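CrmK (Actinoalloteichus sp. WH1-2216-6, PDB 5I1V) is a flavoenzyme oxidase with covalently bound FAD, involved in recycling shunt products during caerulomycin biosynthesis. Local coordinates at residues G131-G136 with Y200-P205; G94-E99 with E213-R218; D150-V155 with A185-G190; Q106-L111 with G116-G121. All blocks are in the same frame, centred on the assembly; numbering follows the deposited sequence.

Contact 1. Residues G131-G136 with Y200-P205; sequences GHISGG and YWLRSP. With FAD (flavin-adenine dinucleotide), chain E.
I133 lies over one face of the Y200 ring, where the helical turn carrying part of the FAD site meets strand 196-202 in the antiparallel sheet of the PCMH-type FAD-binding domain. The apolar contact is mainly CH-pi: CD1 of I133 stands 3.9 Å from the Y200 ring centroid. Its CB approaches CZ of Y200 to 3.5 Å, so the branched side chain spans the ring towards its phenolic end. The same CD1 reaches CD2 of L202 at 4.4 Å.

The polar contacts gather at the phenol oxygen. Y200 OH is hydrogen-bonded to the carbonyl of G130, and accepts a weak, bent bond from S134 N (N to Y200 OH 3.3 Å, 129°). A leucine in place of Y200 would probably leave the G130 carbonyl without this mate and deprive I133 of the flat surface it rests on.

Two bonds join the same turn to the cofactor. G131 N donates to FAD O2P at 3.1 Å, and a side chain on G131 would run into FAD O5'. H132 turns its ring opposite its backbone N (chi1 178°), and at the ring edge ND1 makes a nearly straight bond of 3.1 Å with FAD O2', 167° at the hydrogen.

Contact 2. Residues G94-E99 with E213-R218; sequences GAFEVE and EEALPR
F96 and L216 make the close part of this contact. CD1 of L216 comes to 3.4 Å from CD2 of F96, and CG of L216 follows at 3.7 Å from the same ring carbon. The leucine branch meets the CD2-CE2 side of the ring obliquely. F96 carries CG beside its own backbone N and opposite its carbonyl carbon (chi1 -66°), which throws the ring out of the strand towards L216. Next to it, CB of A215 comes up obliquely to the same part of the ring, 3.9 Å from CE2 of F96, and lies equally far from the carbonyl oxygen of G94. The side chains meeting here are all apolar and buried. Y115 and Y89 bring their rings to F96 as well, and L111 of helix 104-115 packs on both F96 and L216.

Strand 95-99 lies second in the five-stranded antiparallel sheet of the FAD-binding domain, between 87-90 and 196-202; the other segment carries the short helix 212-215 that follows 196-202. G94 and A95 both face D90 in a G1 beta bulge, with G94 at positive phi, just where strand 95-99 sets out. The G94 carbonyl that A215 touches accepts a hydrogen bond from R203 NE.

At both ends of A215-L216 in the sequence the character changes. E213 and E214 turn their CB away from the strand and are partly exposed. E213 forms a salt bridge through OE2 with R4 of the second subunit. R218, exposed, doubles back within its own segment, and its NH2 makes a salt bridge of 2.9 Å with OE2 of E214.

Contact 3. Residues D150-V155 with A185-G190; sequences DYLHAV and AHTGGG
H186 leaves helical geometry directly after helix 180-185 and faces V155, whose CG1 lies 4.2 Å from CG of H186. The imidazole is anchored outside the contact, with ND1 hydrogen-bonded to the L182 carbonyl. The backbone carbonyl of H186 faces hydrocarbon: CD2 of L152 is 3.6 Å from its oxygen, which is buried and has no polar partner in the model. L152 reaches it with CG opposite its own backbone N (chi1 -174°).

At T187 the methyl CG2 meets the same leucine carbon, L152 CD2, at 3.9 Å, the two side chains running at a slant. The threonine OG1 is hydrogen-bonded to the W184 carbonyl and to A393 N.

G188 adopts backbone angles that would jam a side chain against the preceding carbonyl. At G189, whose N bonds back to the A185 oxygen at 2.8 Å, a side chain would strike that same oxygen. G190 repeats the constraint of G188. The glycine run thus turns the chain tightly after the helix.

Taken as a whole, the turn covers strand 152-160 of the FAD-binding domain's antiparallel sheet near the cofactor. H186 also packs on I197 of the adjoining strand 196-202, A185 rests on helix 475-485, and W183 NE1 bonds to the carbonyl of L152.

Contact 4. Residues Q106-L111 with G116-G121; sequences QIYRVL and GVTFPG
Y108 and F119 are brought together by opposite first torsions: the Y108 ring leans beside its own backbone N (chi1 -68°), whereas the F119 ring sits between its backbone N and carbonyl carbon (chi1 68°). Helix 104-115 of the FAD-binding domain gives way at G116, which has positive phi, and the chain doubles back along it. The rings meet edge to face, Y108 giving the edge, with planes at 63° and centroids 5.7 Å apart.

At the rim of F119, near its plane, come two helix residues. I107 CG2 is tight against CE1 of F119 at 3.3 Å, and L111 CD1 is 3.8 Å from F119 CD1. The Y108 hydroxyl is hydrogen-bonded to the G122 carbonyl, just past the inverse gamma turn centred on P120. Cut back to alanine, Y108 would probably give up its bond to the G122 carbonyl and open a gap against the face of F119.

At the helix end L111 O accepts two weak bonds, from G116 N (3.2 Å) and V117 N (3.5 Å). A bridging water ties the returning chain to the helix: it donates to Y108 O at 2.9 Å and to V117 O at 2.8 Å, and accepts from T118 OG1 at 2.8 Å.

In the fold
Along the chain, contact 4 closes before contact 1 opens; contact 3 falls within the span of contact 1, and contact 2 encloses all three. Contacts 1, 2 and 3 share one antiparallel sheet, in which strand 196-202 runs between 95-99 and 152-160. Contacts 1 and 3 are closest, centres about 5 Å apart, on the side of the sheet facing the FAD. Contact 2 lies about 11 Å from contact 1 and about 9 Å from contact 4, whose helix 104-115 follows strand 95-99; P217 O and T118 N probably bond there. Between contacts 3 and 4, about 17 Å apart, Y151 touches P120. Together they tie the FAD-binding turn 131-136 through the sheet to helices 104-115 and 212-215.

Contact 1. Residues G131-G136 with Y200-P205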
# COMPACT_ATOMS: atom_id res chain seq x y z
N GLY A 131 -9.98 -5.05 14.53
CA GLY A 131 -11.25 -4.32 14.47
C GLY A 131 -12.18 -4.79 13.38
O GLY A 131 -13.45 -4.76 13.50
N HIS A 132 -11.60 -5.27 12.29
CA HIS A 132 -12.37 -5.56 11.10
C HIS A 132 -13.29 -6.80 11.22
O HIS A 132 -14.49 -6.74 10.94
CB HIS A 132 -11.42 -5.72 9.94
CG HIS A 132 -12.07 -6.08 8.66
ND1 HIS A 132 -12.83 -5.19 7.93
CD2 HIS A 132 -12.07 -7.23 7.96
CE1 HIS A 132 -13.24 -5.78 6.82
NE2 HIS A 132 -12.80 -7.02 6.82
N ILE A 133 -12.73 -7.92 11.66
CA ILE A 133 -13.48 -9.14 11.66
C ILE A 133 -14.61 -9.11 12.70
O ILE A 133 -15.74 -9.44 12.36
CB ILE A 133 -12.56 -10.37 11.82
CG1 ILE A 133 -11.59 -10.44 10.63
CG2 ILE A 133 -13.41 -11.63 11.87
CD1 ILE A 133 -10.58 -11.58 10.69
N SER A 134 -14.33 -8.66 13.92
CA SER A 134 -15.29 -8.67 15.02
C SER A 134 -16.54 -7.83 14.74
O SER A 134 -17.59 -8.06 15.34
CB SER A 134 -14.64 -8.21 16.34
OG SER A 134 -14.05 -6.91 16.19
N GLY A 135 -16.43 -6.84 13.86
CA GLY A 135 -17.56 -6.05 13.41
C GLY A 135 -18.44 -6.60 12.30
O GLY A 135 -19.51 -6.04 12.02
N GLY A 136 -17.98 -7.67 11.66
CA GLY A 136 -18.68 -8.30 10.54
C GLY A 136 -18.19 -7.79 9.19
O GLY A 136 -18.97 -7.38 8.36
N TYR A 200 -7.37 -14.97 15.33
CA TYR A 200 -8.62 -15.50 14.81
C TYR A 200 -8.20 -16.74 14.04
O TYR A 200 -7.07 -16.81 13.52
CB TYR A 200 -9.26 -14.57 13.77
CG TYR A 200 -9.74 -13.22 14.18
CD1 TYR A 200 -11.00 -13.07 14.73
CD2 TYR A 200 -8.97 -12.06 13.97
CE1 TYR A 200 -11.53 -11.83 15.05
CE2 TYR A 200 -9.48 -10.79 14.31
CZ TYR A 200 -10.77 -10.68 14.84
OH TYR A 200 -11.36 -9.47 15.18
N TRP A 201 -9.12 -17.66 13.90
CA TRP A 201 -8.95 -18.79 13.01
C TRP A 201 -10.10 -18.80 12.01
O TRP A 201 -11.28 -18.75 12.38
CB TRP A 201 -8.93 -20.12 13.79
CG TRP A 201 -7.65 -20.40 14.51
CD1 TRP A 201 -6.56 -21.01 14.03
CD2 TRP A 201 -7.35 -20.04 15.87
NE1 TRP A 201 -5.58 -21.09 15.00
CE2 TRP A 201 -6.04 -20.50 16.14
CE3 TRP A 201 -8.06 -19.41 16.87
CZ2 TRP A 201 -5.45 -20.36 17.40
CZ3 TRP A 201 -7.47 -19.25 18.12
CH2 TRP A 201 -6.18 -19.74 18.38
N LEU A 202 -9.74 -18.94 10.73
CA LEU A 202 -10.68 -18.90 9.68
C LEU A 202 -10.75 -20.21 8.93
O LEU A 202 -9.73 -20.76 8.52
CB LEU A 202 -10.33 -17.78 8.68
CG LEU A 202 -10.15 -16.37 9.27
CD1 LEU A 202 -9.57 -15.43 8.23
CD2 LEU A 202 -11.46 -15.82 9.75
N ARG A 203 -11.98 -20.64 8.65
CA ARG A 203 -12.21 -21.81 7.83
C ARG A 203 -13.68 -21.90 7.43
O ARG A 203 -14.53 -21.48 8.16
CB ARG A 203 -11.76 -23.04 8.62
CG ARG A 203 -12.82 -23.96 9.11
CD ARG A 203 -12.20 -25.07 9.97
NE ARG A 203 -11.84 -26.23 9.19
CZ ARG A 203 -12.71 -27.18 8.84
NH1 ARG A 203 -13.99 -27.09 9.22
NH2 ARG A 203 -12.31 -28.22 8.10
N SER A 204 -13.98 -22.45 6.26
CA SER A 204 -15.37 -22.74 5.87
C SER A 204 -15.95 -23.77 6.79
O SER A 204 -15.31 -24.78 7.06
CB SER A 204 -15.44 -23.30 4.45
OG SER A 204 -14.91 -22.38 3.55
N PRO A 205 -17.17 -23.56 7.27
CA PRO A 205 -17.73 -24.58 8.15
C PRO A 205 -17.89 -25.96 7.47
O PRO A 205 -17.83 -26.99 8.13
CB PRO A 205 -19.10 -24.02 8.57
CG PRO A 205 -19.28 -22.73 7.81
CD PRO A 205 -18.01 -22.37 7.12
PA FAD E . -8.46 0.13 15.06
O1A FAD E . -8.62 1.62 14.95
O2A FAD E . -7.11 -0.36 15.49
O5B FAD E . -9.57 -0.46 16.00
C5B FAD E . -10.97 -0.35 15.72
C4B FAD E . -11.76 -0.63 17.01
O4B FAD E . -11.57 -2.02 17.32
C3B FAD E . -11.34 0.10 18.27
O3B FAD E . -12.46 0.17 19.14
C2B FAD E . -10.32 -0.82 18.88
O2B FAD E . -9.94 -0.59 20.24
C1B FAD E . -10.91 -2.19 18.55
N9A FAD E . -9.85 -3.21 18.33
C8A FAD E . -8.77 -3.18 17.50
N7A FAD E . -7.98 -4.29 17.70
C5A FAD E . -8.59 -4.99 18.64
C6A FAD E . -8.28 -6.25 19.26
N6A FAD E . -7.21 -6.88 18.83
N1A FAD E . -9.11 -6.68 20.21
C2A FAD E . -10.19 -5.97 20.62
N3A FAD E . -10.58 -4.81 20.05
C4A FAD E . -9.75 -4.29 19.10
N1 FAD E . -14.83 -2.39 6.74
C2 FAD E . -15.43 -3.32 5.95
O2 FAD E . -16.19 -4.16 6.45
N3 FAD E . -15.23 -3.38 4.62
C4 FAD E . -14.48 -2.53 3.94
O4 FAD E . -14.30 -2.66 2.71
C4X FAD E . -13.78 -1.50 4.69
N5 FAD E . -12.98 -0.60 4.07
C5X FAD E . -12.28 0.27 4.81
C6 FAD E . -11.33 1.10 4.21
C7 FAD E . -10.58 2.03 4.91
C7M FAD E . -9.55 2.90 4.17
C8 FAD E . -10.81 2.11 6.37
C8M FAD E . -10.06 3.09 7.22
C9 FAD E . -11.75 1.29 7.01
C9A FAD E . -12.50 0.37 6.28
N10 FAD E . -13.44 -0.47 6.89
C10 FAD E . -14.06 -1.45 6.13
C1' FAD E . -13.88 -0.27 8.26
C2' FAD E . -13.09 -1.12 9.21
O2' FAD E . -13.62 -2.43 9.18
C3' FAD E . -13.07 -0.57 10.60
O3' FAD E . -12.52 0.77 10.56
C4' FAD E . -12.29 -1.50 11.56
O4' FAD E . -12.84 -1.31 12.86
C5' FAD E . -10.81 -1.18 11.52
O5' FAD E . -10.14 -2.12 12.36
P FAD E . -8.65 -1.74 12.75
O1P FAD E . -7.87 -1.35 11.55
O2P FAD E . -8.09 -2.79 13.65
O3P FAD E . -8.89 -0.39 13.62

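Contact 2. Residues G94-E99 with E213-R218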
# COMPACT_ATOMS: atom_id res chain seq x y z
N GLY A 94 -7.06 -27.08 11.51
CA GLY A 94 -7.54 -27.14 10.15
C GLY A 94 -8.07 -25.78 9.73
O GLY A 94 -9.05 -25.67 9.00
N ALA A 95 -7.41 -24.73 10.20
CA ALA A 95 -7.90 -23.37 9.96
C ALA A 95 -6.76 -22.42 9.80
O ALA A 95 -5.70 -22.66 10.38
CB ALA A 95 -8.78 -22.94 11.14
N PHE A 96 -6.99 -21.32 9.09
CA PHE A 96 -5.98 -20.29 8.96
C PHE A 96 -5.90 -19.39 10.21
O PHE A 96 -6.91 -18.76 10.59
CB PHE A 96 -6.20 -19.45 7.71
CG PHE A 96 -6.00 -20.23 6.47
CD1 PHE A 96 -4.74 -20.40 5.93
CD2 PHE A 96 -7.10 -20.83 5.86
CE1 PHE A 96 -4.60 -21.18 4.78
CE2 PHE A 96 -6.94 -21.57 4.72
CZ PHE A 96 -5.72 -21.74 4.18
N GLU A 97 -4.71 -19.32 10.81
CA GLU A 97 -4.48 -18.45 11.97
C GLU A 97 -4.10 -17.06 11.48
O GLU A 97 -3.21 -16.91 10.65
CB GLU A 97 -3.36 -19.01 12.81
CG GLU A 97 -3.19 -18.38 14.18
CD GLU A 97 -1.92 -18.90 14.89
OE1 GLU A 97 -1.28 -19.78 14.32
OE2 GLU A 97 -1.52 -18.38 15.97
N VAL A 98 -4.80 -16.07 12.00
CA VAL A 98 -4.57 -14.69 11.63
C VAL A 98 -4.40 -13.89 12.91
O VAL A 98 -5.39 -13.65 13.62
CB VAL A 98 -5.74 -14.10 10.80
CG1 VAL A 98 -5.50 -12.62 10.46
CG2 VAL A 98 -6.00 -14.85 9.49
N GLU A 99 -3.19 -13.44 13.20
CA GLU A 99 -2.97 -12.52 14.35
C GLU A 99 -3.68 -11.20 14.16
O GLU A 99 -3.86 -10.75 13.01
CB GLU A 99 -1.48 -12.33 14.65
CG GLU A 99 -0.99 -13.53 15.43
CD GLU A 99 0.50 -13.54 15.73
OE1 GLU A 99 1.25 -12.70 15.16
OE2 GLU A 99 0.92 -14.40 16.56
N GLU A 213 -5.67 -25.83 1.04
CA GLU A 213 -6.28 -25.46 -0.22
C GLU A 213 -7.80 -25.64 -0.25
O GLU A 213 -8.47 -25.13 -1.17
CB GLU A 213 -5.65 -26.26 -1.35
CG GLU A 213 -4.24 -25.85 -1.67
CD GLU A 213 -3.20 -26.41 -0.70
OE1 GLU A 213 -3.46 -27.38 0.04
OE2 GLU A 213 -2.09 -25.85 -0.70
N GLU A 214 -8.32 -26.43 0.67
CA GLU A 214 -9.76 -26.65 0.80
C GLU A 214 -10.40 -25.96 2.00
O GLU A 214 -11.63 -25.98 2.13
CB GLU A 214 -10.04 -28.15 0.89
CG GLU A 214 -10.08 -28.83 -0.47
CD GLU A 214 -8.71 -29.12 -0.99
OE1 GLU A 214 -7.92 -29.73 -0.23
OE2 GLU A 214 -8.41 -28.73 -2.15
N ALA A 215 -9.59 -25.38 2.88
CA ALA A 215 -10.09 -24.88 4.15
C ALA A 215 -10.80 -23.53 4.02
O ALA A 215 -11.60 -23.17 4.87
CB ALA A 215 -8.99 -24.84 5.18
N LEU A 216 -10.58 -22.82 2.92
CA LEU A 216 -11.31 -21.57 2.61
C LEU A 216 -11.66 -21.56 1.14
O LEU A 216 -11.04 -22.29 0.35
CB LEU A 216 -10.45 -20.34 2.96
CG LEU A 216 -10.37 -19.80 4.40
CD1 LEU A 216 -9.38 -18.69 4.56
CD2 LEU A 216 -11.72 -19.41 4.98
N PRO A 217 -12.63 -20.73 0.74
CA PRO A 217 -13.05 -20.75 -0.67
C PRO A 217 -11.99 -20.23 -1.63
O PRO A 217 -11.14 -19.42 -1.25
CB PRO A 217 -14.29 -19.86 -0.72
CG PRO A 217 -14.52 -19.32 0.65
CD PRO A 217 -13.49 -19.90 1.59
N ARG A 218 -12.04 -20.73 -2.87
CA ARG A 218 -11.18 -20.25 -3.94
C ARG A 218 -11.94 -19.15 -4.61
O ARG A 218 -13.04 -19.40 -5.04
CB ARG A 218 -10.95 -21.36 -4.97
CG ARG A 218 -9.96 -22.41 -4.51
CD ARG A 218 -9.67 -23.37 -5.66
NE ARG A 218 -9.63 -24.72 -5.12
CZ ARG A 218 -8.57 -25.26 -4.52
NH1 ARG A 218 -7.45 -24.56 -4.38
NH2 ARG A 218 -8.65 -26.50 -4.04

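Contact 3. Residues D150-V155 with A185-G190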
# COMPACT_ATOMS: atom_id res chain seq x y z
N ASP A 150 -18.74 -15.31 8.64
CA ASP A 150 -19.18 -16.64 8.18
C ASP A 150 -18.08 -17.72 8.09
O ASP A 150 -18.39 -18.87 7.87
CB ASP A 150 -19.96 -16.51 6.87
CG ASP A 150 -21.20 -15.62 7.03
OD1 ASP A 150 -21.79 -15.74 8.12
OD2 ASP A 150 -21.59 -14.80 6.12
N TYR A 151 -16.82 -17.32 8.29
CA TYR A 151 -15.68 -18.21 8.30
C TYR A 151 -14.96 -18.22 9.62
O TYR A 151 -13.79 -18.69 9.68
CB TYR A 151 -14.71 -17.75 7.19
CG TYR A 151 -15.41 -17.81 5.88
CD1 TYR A 151 -16.15 -16.71 5.40
CD2 TYR A 151 -15.45 -18.98 5.16
CE1 TYR A 151 -16.85 -16.80 4.21
CE2 TYR A 151 -16.16 -19.09 3.99
CZ TYR A 151 -16.86 -18.01 3.51
OH TYR A 151 -17.56 -18.15 2.31
N LEU A 152 -15.55 -17.61 10.66
CA LEU A 152 -14.87 -17.52 11.94
C LEU A 152 -14.99 -18.87 12.70
O LEU A 152 -16.02 -19.23 13.25
CB LEU A 152 -15.37 -16.41 12.82
CG LEU A 152 -14.60 -16.14 14.13
CD1 LEU A 152 -13.17 -15.74 13.85
CD2 LEU A 152 -15.27 -15.01 14.90
N HIS A 153 -13.91 -19.59 12.69
CA HIS A 153 -13.87 -20.94 13.33
C HIS A 153 -13.66 -20.80 14.83
O HIS A 153 -14.30 -21.51 15.61
CB HIS A 153 -12.79 -21.74 12.62
CG HIS A 153 -12.49 -23.06 13.25
ND1 HIS A 153 -13.27 -24.18 13.05
CD2 HIS A 153 -11.46 -23.46 14.03
CE1 HIS A 153 -12.72 -25.22 13.66
NE2 HIS A 153 -11.64 -24.80 14.30
N ALA A 154 -12.76 -19.91 15.24
CA ALA A 154 -12.41 -19.72 16.64
C ALA A 154 -11.72 -18.36 16.80
O ALA A 154 -11.19 -17.79 15.84
CB ALA A 154 -11.45 -20.80 17.12
N VAL A 155 -11.68 -17.87 18.05
CA VAL A 155 -11.02 -16.61 18.43
C VAL A 155 -10.37 -16.75 19.79
O VAL A 155 -10.96 -17.38 20.66
CB VAL A 155 -12.08 -15.46 18.36
CG1 VAL A 155 -13.20 -15.60 19.39
CG2 VAL A 155 -11.41 -14.12 18.42
N ALA A 185 -20.30 -13.29 20.13
CA ALA A 185 -20.10 -11.86 20.29
C ALA A 185 -19.08 -11.27 19.31
O ALA A 185 -19.20 -10.15 18.89
CB ALA A 185 -19.68 -11.54 21.69
N HIS A 186 -18.11 -12.07 18.93
CA HIS A 186 -17.13 -11.67 17.93
C HIS A 186 -17.54 -11.88 16.49
O HIS A 186 -16.71 -11.76 15.58
CB HIS A 186 -15.82 -12.37 18.22
CG HIS A 186 -15.14 -11.84 19.44
ND1 HIS A 186 -15.46 -12.25 20.72
CD2 HIS A 186 -14.19 -10.89 19.58
CE1 HIS A 186 -14.73 -11.57 21.59
NE2 HIS A 186 -13.97 -10.73 20.91
N THR A 187 -18.81 -12.16 16.23
CA THR A 187 -19.28 -12.32 14.88
C THR A 187 -20.20 -11.15 14.55
O THR A 187 -21.20 -11.31 13.87
CB THR A 187 -20.05 -13.62 14.61
OG1 THR A 187 -21.25 -13.66 15.42
CG2 THR A 187 -19.19 -14.85 14.92
N GLY A 188 -19.82 -9.98 15.03
CA GLY A 188 -20.57 -8.78 14.79
C GLY A 188 -20.65 -7.80 15.93
O GLY A 188 -21.10 -6.67 15.71
N GLY A 189 -20.21 -8.19 17.12
CA GLY A 189 -20.31 -7.29 18.27
C GLY A 189 -19.41 -6.06 18.21
O GLY A 189 -19.69 -5.01 18.81
N GLY A 190 -18.29 -6.20 17.50
CA GLY A 190 -17.44 -5.05 17.22
C GLY A 190 -16.28 -4.98 18.19
O GLY A 190 -16.30 -5.61 19.22

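Contact 4. Residues Q106-L111 with G116-G121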
# COMPACT_ATOMS: atom_id res chain seq x y z
N GLN A 106 -2.40 -7.80 3.31
CA GLN A 106 -1.37 -8.74 3.60
C GLN A 106 -1.94 -10.14 3.69
O GLN A 106 -1.38 -11.08 3.16
CB GLN A 106 -0.76 -8.35 4.95
CG GLN A 106 0.16 -9.37 5.58
CD GLN A 106 0.36 -9.13 7.08
OE1 GLN A 106 -0.02 -8.07 7.65
NE2 GLN A 106 0.98 -10.11 7.73
N ILE A 107 -3.03 -10.26 4.44
CA ILE A 107 -3.73 -11.50 4.60
C ILE A 107 -4.11 -12.04 3.20
O ILE A 107 -3.87 -13.23 2.88
CB ILE A 107 -5.02 -11.30 5.48
CG1 ILE A 107 -4.68 -11.00 6.94
CG2 ILE A 107 -5.86 -12.55 5.49
CD1 ILE A 107 -5.85 -10.45 7.75
N TYR A 108 -4.67 -11.19 2.34
CA TYR A 108 -5.13 -11.69 1.06
C TYR A 108 -3.96 -12.22 0.25
O TYR A 108 -4.08 -13.26 -0.41
CB TYR A 108 -5.82 -10.63 0.24
CG TYR A 108 -7.15 -10.14 0.77
CD1 TYR A 108 -7.94 -10.93 1.60
CD2 TYR A 108 -7.63 -8.88 0.39
CE1 TYR A 108 -9.16 -10.46 2.06
CE2 TYR A 108 -8.86 -8.42 0.84
CZ TYR A 108 -9.62 -9.22 1.68
OH TYR A 108 -10.83 -8.78 2.14
N ARG A 109 -2.84 -11.50 0.28
CA ARG A 109 -1.69 -11.88 -0.50
C ARG A 109 -1.13 -13.19 -0.02
O ARG A 109 -0.80 -14.02 -0.83
CB ARG A 109 -0.58 -10.82 -0.43
CG ARG A 109 -0.80 -9.67 -1.39
CD ARG A 109 0.52 -8.95 -1.57
NE ARG A 109 0.63 -7.95 -0.54
CZ ARG A 109 0.38 -6.66 -0.73
NH1 ARG A 109 0.04 -6.19 -1.94
NH2 ARG A 109 0.50 -5.82 0.30
N VAL A 110 -1.04 -13.38 1.29
CA VAL A 110 -0.54 -14.63 1.84
C VAL A 110 -1.44 -15.84 1.51
O VAL A 110 -0.97 -16.90 1.08
CB VAL A 110 -0.35 -14.53 3.36
CG1 VAL A 110 0.03 -15.89 3.95
CG2 VAL A 110 0.76 -13.52 3.67
N LEU A 111 -2.73 -15.70 1.79
CA LEU A 111 -3.71 -16.75 1.55
C LEU A 111 -3.76 -17.13 0.10
O LEU A 111 -3.74 -18.32 -0.23
CB LEU A 111 -5.10 -16.34 2.00
CG LEU A 111 -5.28 -16.25 3.50
CD1 LEU A 111 -6.77 -16.07 3.85
CD2 LEU A 111 -4.68 -17.43 4.24
N GLY A 116 -4.11 -20.40 -2.59
CA GLY A 116 -5.09 -20.21 -3.62
C GLY A 116 -6.48 -19.90 -3.09
O GLY A 116 -7.47 -20.00 -3.83
N VAL A 117 -6.57 -19.50 -1.83
CA VAL A 117 -7.86 -19.27 -1.16
C VAL A 117 -8.02 -17.77 -0.77
O VAL A 117 -7.07 -16.97 -0.83
CB VAL A 117 -8.02 -20.24 0.07
CG1 VAL A 117 -7.70 -21.65 -0.30
CG2 VAL A 117 -7.13 -19.89 1.24
N THR A 118 -9.22 -17.39 -0.35
CA THR A 118 -9.45 -16.11 0.17
C THR A 118 -10.64 -16.16 1.18
O THR A 118 -11.29 -17.18 1.29
CB THR A 118 -9.74 -15.13 -0.97
OG1 THR A 118 -9.52 -13.80 -0.50
CG2 THR A 118 -11.12 -15.26 -1.47
N PHE A 119 -10.92 -15.05 1.85
CA PHE A 119 -12.21 -14.87 2.53
C PHE A 119 -12.74 -13.46 2.22
O PHE A 119 -11.98 -12.60 1.83
CB PHE A 119 -12.07 -15.10 4.02
CG PHE A 119 -11.25 -14.06 4.69
CD1 PHE A 119 -9.89 -14.09 4.60
CD2 PHE A 119 -11.84 -13.04 5.39
CE1 PHE A 119 -9.13 -13.12 5.21
CE2 PHE A 119 -11.08 -12.05 6.01
CZ PHE A 119 -9.72 -12.09 5.91
N PRO A 120 -14.06 -13.24 2.36
CA PRO A 120 -14.65 -11.98 1.88
C PRO A 120 -14.53 -10.83 2.86
O PRO A 120 -15.48 -10.52 3.57
CB PRO A 120 -16.10 -12.37 1.68
CG PRO A 120 -16.34 -13.42 2.71
CD PRO A 120 -15.08 -14.22 2.74
N GLY A 121 -13.38 -10.18 2.90
CA GLY A 121 -13.16 -9.09 3.82
C GLY A 121 -13.17 -7.84 2.95
O GLY A 121 -13.49 -7.89 1.78
O HOH W 1 -6.76 -14.24 -0.43